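Local coordinates for carbohydrate-binding protein (Flavonifractor plautii, PDB 6N1B) that removes the acetyl group from N-acetylgalactosamine, as carried by the blood group A antigen, in a gut bacterial pathway converting A to O type blood, at residues Y41-H47 and V77-Y83; P106-Q110 and V150-I154; W329-Y335 and R385-G390; T53-V59 and V354-A358. All blocks are in the same frame, centred on the assembly; numbering follows the deposited sequence. Where two conformers were deposited one is given.

Overall arrangement
Five antiparallel sheets follow largely in chain order, the last completed by N-terminal strand 30-31, which fits a five-bladed beta-propeller closed by its chain ends. Contact 4 clasps strand 52-60 of the first sheet to strand 351-361 of the last; contact 3 joins the strands flanking 351-361, its centre about 12 Å from that of contact 4. Contacts 1 (two loops) and 2 (loop to strand 148-155), centres about 18 Å apart, follow in series; contact 2 nests inside the loop closed by contact 4, which crosses contacts 1 and 3. Tyr41-Gln110 joins contacts 1 and 2, and Met78 meets Trp387 between contacts 1 and 3. Contacts 1 and 3 hold glycan-pocket residues; contact 4 carries a calcium ligand.

Contact 1 (Y41-H47 and V77-Y83); sequences YYSDSAH and VMRISIY. With FUC (alpha-L-fucopyranose), chain B.
The Tyr83 ring is sandwiched between Tyr42, whose CB sits 3.8 Å from the Tyr83 ring centroid over one face, and CG2 of its own neighbour Ile82 on the opposite face. The two tyrosine rings form an offset stack, with centroids 5.0 Å apart and planes inclined by 19°. At the Tyr83 edge lie Tyr41 OH and Asp44 OD2, both near the ring plane. A second flat group, the His47 imidazole, has Val77 CG2 over its centre, 3.7 Å from the ring centroid in a CH-pi contact. Val77 faces two ways, since its CG1 branch packs 3.5 Å from Tyr42 OH. The phenol of Tyr83 is gripped twice: its OH donates to Asp44 OD2 at 2.6 Å, and a water donates to the same OH while also reaching Ser43 O. The bond to Asp44 arrives on the anti side of the carboxylate, 26° out of its plane. Placing CG opposite the backbone N (chi1 -176°) sends the Asp44 carboxylate toward Tyr83, while its OD1 accepts from Ala46 N and closes an Asx turn. Beyond the pair, Tyr41 OH bonds to Gln110, Tyr42 OH to Ala48 O and His47 ND1 to Asp383. On the far side of 77-83, in one of its two conformers, Ser81 OG donates to fucose O5 at 2.7 Å, a bond probably only partly populated. The contact is thus an offset tyrosine stack between two loops, with an Asx turn inside the type I beta turn Asp44-His47, beside Ser81 of the glycan pocket.

Contact 2 (P106-Q110 and V150-I154); sequences PIEPQ and VRLRI
Glu108 OE1 is gripped by two nitrogens of one guanidinium: Arg153 NE and Arg153 NH2 each donate to it at 2.9 Å. The salt bridge is side-on, yet both bonds end on a single oxygen, and each is consequently bent, with N-H...O angles of 145° and 142°. OE1 stays near the guanidinium plane; NE meets it nearly along its C-O axis, whereas NH2 comes from the syn side and somewhat out of the carboxylate plane. The two side chains cross at about a right angle. Glu108 reaches this position by a bend at chi2 (64°), while the Arg153 chain runs extended from CG to NE, across from the strand to the loop. Over one face of the Arg153 guanidinium rests the carbonyl of Ile107. Because Ile107 O lies above the guanidinium plane, the N-H does not point at it, and its 3.2 Å approach to Arg153 NE is no hydrogen bond. Pro109 CD packs 3.8 Å from Arg153 NH2. The other carboxylate oxygen, Glu108 OE2, accepts from a water at 2.7 Å, and this water in turn accepts from Arg151 NH1 at 2.9 Å. Arg151 itself forms a salt bridge with Glu149, and Trp136 of strand 131-140 touches Glu108 and both arginines. Arg153 has further partners: NH1 bonds to Trp161 O and NH2 also to Gly188 O. A buried carboxylate held directly by one arginine, and through water by a second, would be expected to remain ionised, tying the loop electrostatically to strand 148-155.

Contact 3 (W329-Y335 and R385-G390); sequences WDDFQIY and RIWRIG
The Arg385 guanidinium lies flat on one face of the Phe332 ring, with centres 3.8 Å apart and planes at 15°, making a stacked cation-pi pair. Its CZ is 3.4 Å from Phe332 CZ, and Arg385 CD adds a CH-pi contact over the same face. A T-shaped pair follows further along: the edge of Trp387 points at the face of Tyr335, with centroids 5.4 Å apart, planes at 77° and CZ3 over the ring centre. The CA-CB bond of Trp387 leads away from 329-335, and setting CG opposite the carbonyl carbon (chi1 -52°) brings the indole back. Trp329 slides its six-membered ring against strand 385-395, CE3 lying 3.7 Å from Arg388 CB and CH2 3.5 Å from Gly390 N. One water donates to Trp329 O at 2.7 Å and to Ile386 O at 2.9 Å, bridging the backbones. In the next shell, strand 351-361 runs between the two segments, Tyr335 OH bonds to Trp271, and Tyr335 touches the alpha-galactose of the bound glycan. The contact combines ring stacking, cation-pi and van der Waals packing with one water bridge, and Trp387 backs a sugar-contacting tyrosine.

Contact 4 (T53-V59 and V354-A358); sequences THPDVVV and VWYSA. With CA (calcium ion), chain D.
Trp355 leaves its strand with CB 4.3 Å from Pro55 CG, and CG, set opposite the carbonyl carbon (chi1 -67°), directs the indole toward Val57. Val57 CG2 sits over the five-membered ring, 24° off its normal, with Trp355 CD2 3.7 Å away. Further out, CZ3 meets Val57 CG1 at 4.0 Å, and CH2 reaches Val59 CG2 at 4.1 Å; on the other rim, NE1 donates to Gly94 O. The strands run antiparallel (167° between directions), their axes approaching to 6.2 Å. At the other end, Pro55 CD packs on Ser357 CB, and Ser357 OG accepts a weak bond from His54 N at 3.2 Å. The same OG bonds to Arg336 O of strand 333-342. Asp56 points to the other side of strand 52-60 and chelates a calcium ion, with its OD1 at 2.4 Å and its OD2 at 2.6 Å from the metal. Asp122, Asp274 and four waters complete the site; one of these waters donates to Val57 O, and Arg336 NH1 bonds to Asp56 OD1. Strand 52-60 therefore turns Pro55, Val57 and Val59 to the last sheet and Asp56 to the calcium ion, whose charge probably offsets that of the gathered aspartates.

Contact 1 (Y41-H47 and V77-Y83)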
# COMPACT_ATOMS: atom_id res chain seq x y z
N TYR A 41 5.29 16.66 1.87
CA TYR A 41 5.67 17.79 2.79
C TYR A 41 7.06 18.31 2.54
O TYR A 41 7.38 19.41 2.96
CB TYR A 41 5.49 17.39 4.28
CG TYR A 41 6.64 16.49 4.76
CD1 TYR A 41 6.70 15.12 4.51
CD2 TYR A 41 7.73 17.02 5.47
CE1 TYR A 41 7.78 14.38 4.91
CE2 TYR A 41 8.80 16.24 5.87
CZ TYR A 41 8.77 14.91 5.58
OH TYR A 41 9.84 14.12 5.99
N TYR A 42 7.96 17.49 1.99
CA TYR A 42 9.36 17.79 1.95
C TYR A 42 9.71 18.93 1.01
O TYR A 42 9.01 19.17 -0.00
CB TYR A 42 10.23 16.56 1.64
CG TYR A 42 10.08 16.03 0.24
CD1 TYR A 42 10.81 16.64 -0.80
CD2 TYR A 42 9.28 14.96 -0.10
CE1 TYR A 42 10.59 16.29 -2.08
CE2 TYR A 42 9.09 14.58 -1.37
CZ TYR A 42 9.75 15.21 -2.40
OH TYR A 42 9.52 14.83 -3.73
N SER A 43 10.83 19.60 1.30
CA SER A 43 11.42 20.53 0.37
C SER A 43 12.91 20.31 0.36
O SER A 43 13.57 20.51 1.33
CB SER A 43 11.06 21.98 0.87
OG SER A 43 11.61 22.95 -0.04
N ASP A 44 13.46 19.90 -0.77
CA ASP A 44 14.83 19.45 -0.88
C ASP A 44 15.26 19.88 -2.32
O ASP A 44 14.74 19.42 -3.28
CB ASP A 44 14.93 17.91 -0.72
CG ASP A 44 16.34 17.43 -0.74
OD1 ASP A 44 17.21 17.95 -1.51
OD2 ASP A 44 16.70 16.50 0.02
N SER A 45 16.19 20.82 -2.37
CA SER A 45 16.63 21.39 -3.62
C SER A 45 17.12 20.45 -4.67
O SER A 45 17.06 20.73 -5.89
CB SER A 45 17.63 22.47 -3.39
OG SER A 45 18.89 21.99 -2.90
N ALA A 46 17.58 19.31 -4.22
CA ALA A 46 18.12 18.28 -5.13
C ALA A 46 17.09 17.29 -5.68
O ALA A 46 17.43 16.33 -6.43
CB ALA A 46 19.25 17.51 -4.49
N HIS A 47 15.80 17.53 -5.34
CA HIS A 47 14.70 16.65 -5.75
C HIS A 47 13.45 17.36 -6.11
O HIS A 47 13.06 18.35 -5.44
CB HIS A 47 14.35 15.64 -4.61
CG HIS A 47 15.47 14.74 -4.26
ND1 HIS A 47 15.80 13.69 -5.09
CD2 HIS A 47 16.32 14.70 -3.21
CE1 HIS A 47 16.87 13.05 -4.54
NE2 HIS A 47 17.20 13.65 -3.40
N VAL A 77 11.96 9.89 -2.34
CA VAL A 77 12.91 10.31 -3.38
C VAL A 77 14.05 9.31 -3.40
O VAL A 77 14.28 8.63 -2.39
CB VAL A 77 13.44 11.76 -3.09
CG1 VAL A 77 12.28 12.76 -3.07
CG2 VAL A 77 14.25 11.83 -1.85
N MET A 78 14.80 9.29 -4.47
CA MET A 78 16.04 8.54 -4.50
C MET A 78 17.08 9.12 -3.57
O MET A 78 17.12 10.31 -3.26
CB MET A 78 16.62 8.51 -5.90
CG MET A 78 15.73 7.79 -6.96
SD MET A 78 15.28 6.11 -6.58
CE MET A 78 16.82 5.29 -6.82
N ARG A 79 17.91 8.17 -3.04
CA ARG A 79 19.10 8.46 -2.29
C ARG A 79 18.92 8.68 -0.79
O ARG A 79 19.87 8.59 -0.01
CB ARG A 79 19.95 9.54 -2.86
CG ARG A 79 20.30 9.43 -4.36
CD ARG A 79 21.47 10.29 -4.69
NE ARG A 79 21.67 10.31 -6.14
CZ ARG A 79 22.68 10.98 -6.71
NH1 ARG A 79 23.56 11.65 -5.95
NH2 ARG A 79 22.74 10.99 -8.05
N ILE A 80 17.74 9.11 -0.40
CA ILE A 80 17.42 9.43 1.00
C ILE A 80 16.03 9.03 1.31
O ILE A 80 15.13 9.37 0.57
CB ILE A 80 17.75 10.89 1.35
CG1 ILE A 80 17.58 11.22 2.83
CG2 ILE A 80 16.99 11.87 0.47
CD1 ILE A 80 18.30 12.49 3.27
N SER A 81 15.90 8.21 2.40
CA SER A 81 14.59 7.68 2.78
C SER A 81 13.91 8.43 3.91
O SER A 81 12.86 8.04 4.41
CB SER A 81 14.74 6.18 3.11
OG SER A 81 15.10 5.48 1.92
N ILE A 82 14.52 9.55 4.34
CA ILE A 82 14.08 10.25 5.49
C ILE A 82 12.75 10.93 5.41
O ILE A 82 12.13 11.27 6.39
CB ILE A 82 15.18 11.23 6.05
CG1 ILE A 82 15.19 11.26 7.61
CG2 ILE A 82 15.06 12.55 5.31
CD1 ILE A 82 16.27 12.04 8.28
N TYR A 83 12.28 11.13 4.14
CA TYR A 83 10.99 11.80 3.85
C TYR A 83 9.85 10.83 3.73
O TYR A 83 8.69 11.28 3.56
CB TYR A 83 11.06 12.61 2.56
CG TYR A 83 12.22 13.61 2.51
CD1 TYR A 83 12.55 14.43 3.50
CD2 TYR A 83 13.00 13.70 1.39
CE1 TYR A 83 13.61 15.36 3.46
CE2 TYR A 83 14.05 14.56 1.30
CZ TYR A 83 14.38 15.36 2.35
OH TYR A 83 15.45 16.23 2.30
C1 FUC B . 16.47 2.20 1.55
C2 FUC B . 16.81 2.04 3.04
C3 FUC B . 18.31 2.34 3.27
C4 FUC B . 18.61 3.76 2.84
C5 FUC B . 18.27 3.91 1.37
C6 FUC B . 18.43 5.34 0.76
O2 FUC B . 16.57 0.66 3.44
O3 FUC B . 18.62 2.25 4.69
O4 FUC B . 17.84 4.66 3.63
O5 FUC B . 16.87 3.53 1.17
O HOH W 1 15.03 18.57 3.53

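Contact 2 (P106-Q110 and V150-I154)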
# COMPACT_ATOMS: atom_id res chain seq x y z
N PRO A 106 3.59 15.12 7.63
CA PRO A 106 3.17 13.69 7.76
C PRO A 106 2.51 13.47 9.14
O PRO A 106 2.77 14.17 10.11
CB PRO A 106 4.50 12.97 7.59
CG PRO A 106 5.49 13.87 8.23
CD PRO A 106 5.02 15.29 7.87
N ILE A 107 1.74 12.39 9.19
CA ILE A 107 1.09 12.00 10.44
C ILE A 107 2.04 11.34 11.39
O ILE A 107 1.77 11.20 12.58
CB ILE A 107 -0.23 11.23 10.23
CG1 ILE A 107 -0.04 9.88 9.52
CG2 ILE A 107 -1.24 12.12 9.50
CD1 ILE A 107 -1.12 8.85 9.85
N GLU A 108 3.13 10.78 10.89
CA GLU A 108 4.22 10.19 11.65
C GLU A 108 5.47 11.01 11.33
O GLU A 108 5.72 11.23 10.14
CB GLU A 108 4.39 8.73 11.30
CG GLU A 108 5.65 8.07 11.85
CD GLU A 108 5.73 7.99 13.40
OE1 GLU A 108 4.68 8.19 14.03
OE2 GLU A 108 6.87 7.70 13.86
N PRO A 109 6.19 11.50 12.35
CA PRO A 109 7.25 12.45 12.01
C PRO A 109 8.43 11.91 11.22
O PRO A 109 8.77 10.72 11.26
CB PRO A 109 7.72 12.96 13.41
CG PRO A 109 7.16 12.03 14.38
CD PRO A 109 5.99 11.33 13.78
N GLN A 110 9.13 12.85 10.58
CA GLN A 110 10.40 12.56 10.02
C GLN A 110 11.33 12.00 11.09
O GLN A 110 11.50 12.60 12.18
CB GLN A 110 10.95 13.87 9.40
CG GLN A 110 12.27 13.69 8.73
CD GLN A 110 12.70 14.89 7.91
OE1 GLN A 110 11.92 15.33 7.06
NE2 GLN A 110 13.88 15.41 8.19
N VAL A 150 6.15 -2.99 12.86
CA VAL A 150 4.88 -2.48 12.28
C VAL A 150 4.23 -1.62 13.31
O VAL A 150 4.02 -2.10 14.44
CB VAL A 150 3.97 -3.64 11.76
CG1 VAL A 150 2.65 -3.06 11.30
CG2 VAL A 150 4.66 -4.43 10.67
N ARG A 151 3.98 -0.36 12.98
CA ARG A 151 3.38 0.65 13.88
C ARG A 151 2.01 1.04 13.36
O ARG A 151 1.64 0.76 12.23
CB ARG A 151 4.32 1.82 13.97
CG ARG A 151 5.65 1.47 14.63
CD ARG A 151 6.67 2.62 14.68
NE ARG A 151 7.81 2.22 15.46
CZ ARG A 151 8.79 3.04 15.89
NH1 ARG A 151 8.90 4.24 15.36
NH2 ARG A 151 9.58 2.64 16.87
N LEU A 152 1.27 1.69 14.25
CA LEU A 152 -0.17 1.96 14.05
C LEU A 152 -0.55 3.29 14.67
O LEU A 152 -0.17 3.58 15.85
CB LEU A 152 -0.95 0.85 14.70
CG LEU A 152 -2.45 1.00 14.87
CD1 LEU A 152 -3.19 1.12 13.54
CD2 LEU A 152 -3.02 -0.16 15.68
N ARG A 153 -1.27 4.08 13.88
CA ARG A 153 -1.96 5.28 14.43
C ARG A 153 -3.42 5.16 13.98
O ARG A 153 -3.72 4.78 12.86
CB ARG A 153 -1.37 6.59 13.85
CG ARG A 153 -0.03 6.98 14.52
CD ARG A 153 0.61 8.20 13.84
NE ARG A 153 1.86 8.58 14.49
CZ ARG A 153 2.01 9.52 15.43
NH1 ARG A 153 1.00 10.24 15.86
NH2 ARG A 153 3.23 9.74 15.94
N ILE A 154 -4.33 5.56 14.90
CA ILE A 154 -5.78 5.47 14.68
C ILE A 154 -6.37 6.88 14.67
O ILE A 154 -5.85 7.80 15.36
CB ILE A 154 -6.39 4.63 15.83
CG1 ILE A 154 -5.91 3.18 15.74
CG2 ILE A 154 -7.93 4.70 15.89
CD1 ILE A 154 -6.12 2.34 16.97
O HOH W 2 7.78 5.30 12.92

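Contact 3 (W329-Y335 and R385-G390)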
# COMPACT_ATOMS: atom_id res chain seq x y z
N TRP A 329 6.23 8.10 -17.33
CA TRP A 329 6.45 8.27 -15.88
C TRP A 329 6.51 6.92 -15.14
O TRP A 329 7.02 6.88 -14.01
CB TRP A 329 5.36 9.17 -15.26
CG TRP A 329 4.00 8.57 -15.21
CD1 TRP A 329 2.97 8.63 -16.17
CD2 TRP A 329 3.46 7.76 -14.14
NE1 TRP A 329 1.85 7.98 -15.75
CE2 TRP A 329 2.14 7.41 -14.54
CE3 TRP A 329 3.91 7.35 -12.89
CZ2 TRP A 329 1.31 6.63 -13.74
CZ3 TRP A 329 3.10 6.62 -12.07
CH2 TRP A 329 1.81 6.25 -12.50
N ASP A 330 6.01 5.85 -15.77
CA ASP A 330 5.99 4.51 -15.16
C ASP A 330 6.90 3.56 -15.94
O ASP A 330 6.61 2.35 -15.93
CB ASP A 330 4.57 4.02 -15.02
CG ASP A 330 3.82 3.87 -16.31
OD1 ASP A 330 4.36 4.19 -17.42
OD2 ASP A 330 2.70 3.30 -16.32
N ASP A 331 7.99 4.03 -16.56
CA ASP A 331 8.79 3.17 -17.43
C ASP A 331 9.85 2.32 -16.74
O ASP A 331 10.42 1.45 -17.45
CB ASP A 331 9.45 3.96 -18.55
CG ASP A 331 10.58 4.82 -18.05
OD1 ASP A 331 10.85 5.03 -16.87
OD2 ASP A 331 11.30 5.38 -19.05
N PHE A 332 10.09 2.49 -15.43
CA PHE A 332 11.09 1.65 -14.73
C PHE A 332 10.51 0.41 -14.15
O PHE A 332 11.03 -0.72 -14.33
CB PHE A 332 11.91 2.42 -13.74
CG PHE A 332 12.97 1.58 -13.02
CD1 PHE A 332 14.01 1.05 -13.73
CD2 PHE A 332 12.84 1.27 -11.70
CE1 PHE A 332 14.91 0.21 -13.11
CE2 PHE A 332 13.77 0.39 -11.10
CZ PHE A 332 14.81 -0.07 -11.80
N GLN A 333 9.49 0.59 -13.32
CA GLN A 333 8.84 -0.53 -12.63
C GLN A 333 7.46 -0.10 -12.19
O GLN A 333 7.29 1.12 -11.94
CB GLN A 333 9.67 -1.02 -11.45
CG GLN A 333 9.59 -0.20 -10.21
CD GLN A 333 10.68 -0.48 -9.21
OE1 GLN A 333 10.89 -1.76 -8.81
NE2 GLN A 333 11.33 0.48 -8.73
N ILE A 334 6.55 -1.08 -12.04
CA ILE A 334 5.36 -0.82 -11.29
C ILE A 334 5.62 -1.13 -9.85
O ILE A 334 6.22 -2.20 -9.52
CB ILE A 334 4.15 -1.57 -11.81
CG1 ILE A 334 3.96 -1.39 -13.33
CG2 ILE A 334 2.93 -1.22 -11.06
CD1 ILE A 334 3.79 0.01 -13.76
N TYR A 335 5.27 -0.21 -8.97
CA TYR A 335 5.53 -0.32 -7.54
C TYR A 335 4.20 -0.68 -6.81
O TYR A 335 3.21 -1.00 -7.44
CB TYR A 335 6.23 0.97 -6.99
CG TYR A 335 7.25 0.69 -5.92
CD1 TYR A 335 8.51 0.18 -6.35
CD2 TYR A 335 7.07 0.85 -4.57
CE1 TYR A 335 9.49 -0.16 -5.40
CE2 TYR A 335 7.99 0.51 -3.62
CZ TYR A 335 9.24 -0.01 -4.08
OH TYR A 335 10.19 -0.42 -3.12
N ARG A 385 15.66 8.63 -10.38
CA ARG A 385 14.36 8.18 -10.85
C ARG A 385 13.34 9.16 -10.20
O ARG A 385 13.74 9.94 -9.34
CB ARG A 385 14.12 6.72 -10.29
CG ARG A 385 15.15 5.73 -10.76
CD ARG A 385 14.87 4.32 -10.28
NE ARG A 385 15.92 3.45 -10.79
CZ ARG A 385 16.44 2.43 -10.16
NH1 ARG A 385 16.07 2.06 -8.95
NH2 ARG A 385 17.48 1.85 -10.76
N ILE A 386 12.12 9.08 -10.67
CA ILE A 386 11.03 9.88 -10.12
C ILE A 386 9.91 8.93 -9.71
O ILE A 386 9.54 8.01 -10.40
CB ILE A 386 10.49 10.91 -11.14
CG1 ILE A 386 11.51 11.98 -11.47
CG2 ILE A 386 9.21 11.58 -10.66
CD1 ILE A 386 11.75 13.04 -10.39
N TRP A 387 9.37 9.19 -8.51
CA TRP A 387 8.32 8.38 -7.89
C TRP A 387 6.97 9.09 -7.99
O TRP A 387 6.85 10.23 -7.45
CB TRP A 387 8.60 8.14 -6.39
CG TRP A 387 9.95 7.58 -6.02
CD1 TRP A 387 11.12 8.19 -6.07
CD2 TRP A 387 10.20 6.24 -5.47
NE1 TRP A 387 12.16 7.38 -5.54
CE2 TRP A 387 11.59 6.16 -5.20
CE3 TRP A 387 9.39 5.18 -5.19
CZ2 TRP A 387 12.18 5.06 -4.62
CZ3 TRP A 387 9.98 4.00 -4.66
CH2 TRP A 387 11.36 3.99 -4.39
N ARG A 388 5.95 8.44 -8.54
CA ARG A 388 4.60 9.00 -8.54
C ARG A 388 3.54 7.90 -8.33
O ARG A 388 3.81 6.68 -8.41
CB ARG A 388 4.27 9.63 -9.95
CG ARG A 388 5.16 10.74 -10.46
CD ARG A 388 5.13 12.00 -9.59
NE ARG A 388 5.96 12.99 -10.25
CZ ARG A 388 6.39 14.09 -9.70
NH1 ARG A 388 6.09 14.41 -8.43
NH2 ARG A 388 7.17 14.92 -10.42
N ILE A 389 2.30 8.37 -8.11
CA ILE A 389 1.11 7.52 -7.99
C ILE A 389 0.13 7.91 -9.05
O ILE A 389 -0.22 9.11 -9.18
CB ILE A 389 0.43 7.71 -6.59
CG1 ILE A 389 1.35 7.21 -5.48
CG2 ILE A 389 -0.91 7.00 -6.55
CD1 ILE A 389 0.94 7.73 -4.07
N GLY A 390 -0.34 6.90 -9.80
CA GLY A 390 -1.37 7.04 -10.81
C GLY A 390 -2.53 6.07 -10.64
O GLY A 390 -2.72 5.59 -9.52
O HOH W 3 7.46 8.88 -12.21

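Contact 4 (T53-V59 and V354-A358)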
# COMPACT_ATOMS: atom_id res chain seq x y z
N THR A 53 4.89 7.37 -3.19
CA THR A 53 4.76 5.95 -3.51
C THR A 53 3.86 5.25 -2.54
O THR A 53 3.48 5.80 -1.49
CB THR A 53 6.23 5.33 -3.56
OG1 THR A 53 6.16 4.09 -4.24
CG2 THR A 53 6.77 5.15 -2.17
N HIS A 54 3.59 4.01 -2.91
CA HIS A 54 2.92 3.10 -1.99
C HIS A 54 1.61 3.64 -1.37
O HIS A 54 1.46 3.79 -0.15
CB HIS A 54 3.88 2.61 -0.91
CG HIS A 54 3.50 1.36 -0.17
ND1 HIS A 54 2.41 1.15 0.68
CD2 HIS A 54 4.31 0.24 -0.17
CE1 HIS A 54 2.58 -0.11 1.15
NE2 HIS A 54 3.68 -0.65 0.63
N PRO A 55 0.65 3.95 -2.26
CA PRO A 55 -0.62 4.35 -1.75
C PRO A 55 -1.32 3.17 -1.07
O PRO A 55 -1.17 2.04 -1.52
CB PRO A 55 -1.41 4.80 -2.97
CG PRO A 55 -0.84 3.88 -4.04
CD PRO A 55 0.63 3.78 -3.73
N ASP A 56 -2.27 3.51 -0.19
CA ASP A 56 -3.30 2.56 0.26
C ASP A 56 -4.64 3.31 0.41
O ASP A 56 -4.66 4.29 1.20
CB ASP A 56 -2.90 1.82 1.52
CG ASP A 56 -3.74 0.55 1.63
OD1 ASP A 56 -3.77 -0.26 0.67
OD2 ASP A 56 -4.47 0.40 2.66
N VAL A 57 -5.60 2.87 -0.41
CA VAL A 57 -6.83 3.62 -0.47
C VAL A 57 -7.95 2.84 0.21
O VAL A 57 -8.02 1.61 0.08
CB VAL A 57 -7.18 3.85 -1.96
CG1 VAL A 57 -8.50 4.59 -2.12
CG2 VAL A 57 -6.10 4.71 -2.61
N VAL A 58 -8.80 3.55 0.96
CA VAL A 58 -10.01 3.04 1.56
C VAL A 58 -11.20 3.72 0.86
O VAL A 58 -11.24 4.94 0.82
CB VAL A 58 -10.05 3.31 3.07
CG1 VAL A 58 -11.40 2.85 3.63
CG2 VAL A 58 -8.89 2.64 3.83
N VAL A 59 -12.06 2.88 0.28
CA VAL A 59 -13.28 3.36 -0.37
C VAL A 59 -14.49 2.94 0.45
O VAL A 59 -14.70 1.75 0.62
CB VAL A 59 -13.43 2.83 -1.84
CG1 VAL A 59 -14.64 3.49 -2.52
CG2 VAL A 59 -12.15 3.11 -2.60
N VAL A 354 -7.62 0.67 -9.48
CA VAL A 354 -6.26 0.41 -9.03
C VAL A 354 -5.51 1.69 -8.93
O VAL A 354 -5.26 2.37 -9.98
CB VAL A 354 -5.52 -0.62 -9.88
CG1 VAL A 354 -4.12 -0.88 -9.35
CG2 VAL A 354 -6.38 -1.92 -9.99
N TRP A 355 -5.06 2.09 -7.77
CA TRP A 355 -4.13 3.25 -7.54
C TRP A 355 -2.78 2.64 -7.51
O TRP A 355 -2.41 1.89 -6.59
CB TRP A 355 -4.51 4.00 -6.27
CG TRP A 355 -5.84 4.71 -6.36
CD1 TRP A 355 -5.99 6.01 -6.67
CD2 TRP A 355 -7.17 4.17 -6.15
NE1 TRP A 355 -7.35 6.29 -6.71
CE2 TRP A 355 -8.09 5.20 -6.36
CE3 TRP A 355 -7.69 2.91 -5.78
CZ2 TRP A 355 -9.45 5.01 -6.28
CZ3 TRP A 355 -9.02 2.72 -5.67
CH2 TRP A 355 -9.90 3.77 -5.93
N TYR A 356 -1.98 2.85 -8.60
CA TYR A 356 -0.68 2.24 -8.73
C TYR A 356 0.43 3.21 -8.56
O TYR A 356 0.38 4.31 -9.13
CB TYR A 356 -0.54 1.44 -10.04
CG TYR A 356 -0.30 2.19 -11.34
CD1 TYR A 356 -1.38 2.67 -12.09
CD2 TYR A 356 0.91 2.31 -11.85
CE1 TYR A 356 -1.18 3.27 -13.36
CE2 TYR A 356 1.14 2.85 -13.09
CZ TYR A 356 0.14 3.31 -13.87
OH TYR A 356 0.30 3.84 -15.11
N SER A 357 1.46 2.87 -7.81
CA SER A 357 2.66 3.67 -7.83
C SER A 357 3.66 3.12 -8.81
O SER A 357 3.56 1.92 -9.22
CB SER A 357 3.21 3.87 -6.43
OG SER A 357 3.72 2.67 -5.82
N ALA A 358 4.56 3.98 -9.28
CA ALA A 358 5.55 3.57 -10.27
C ALA A 358 6.71 4.56 -10.23
O ALA A 358 6.68 5.56 -9.54
CB ALA A 358 4.94 3.46 -11.65
CA CA D . -5.09 -1.95 1.83
O HOH W 4 6.21 5.57 -6.67
O HOH W 5 -7.24 -0.21 2.13
O HOH W 6 -6.54 -1.95 -0.01
O HOH W 7 -5.69 -4.15 2.55
O HOH W 8 -5.91 -1.97 4.13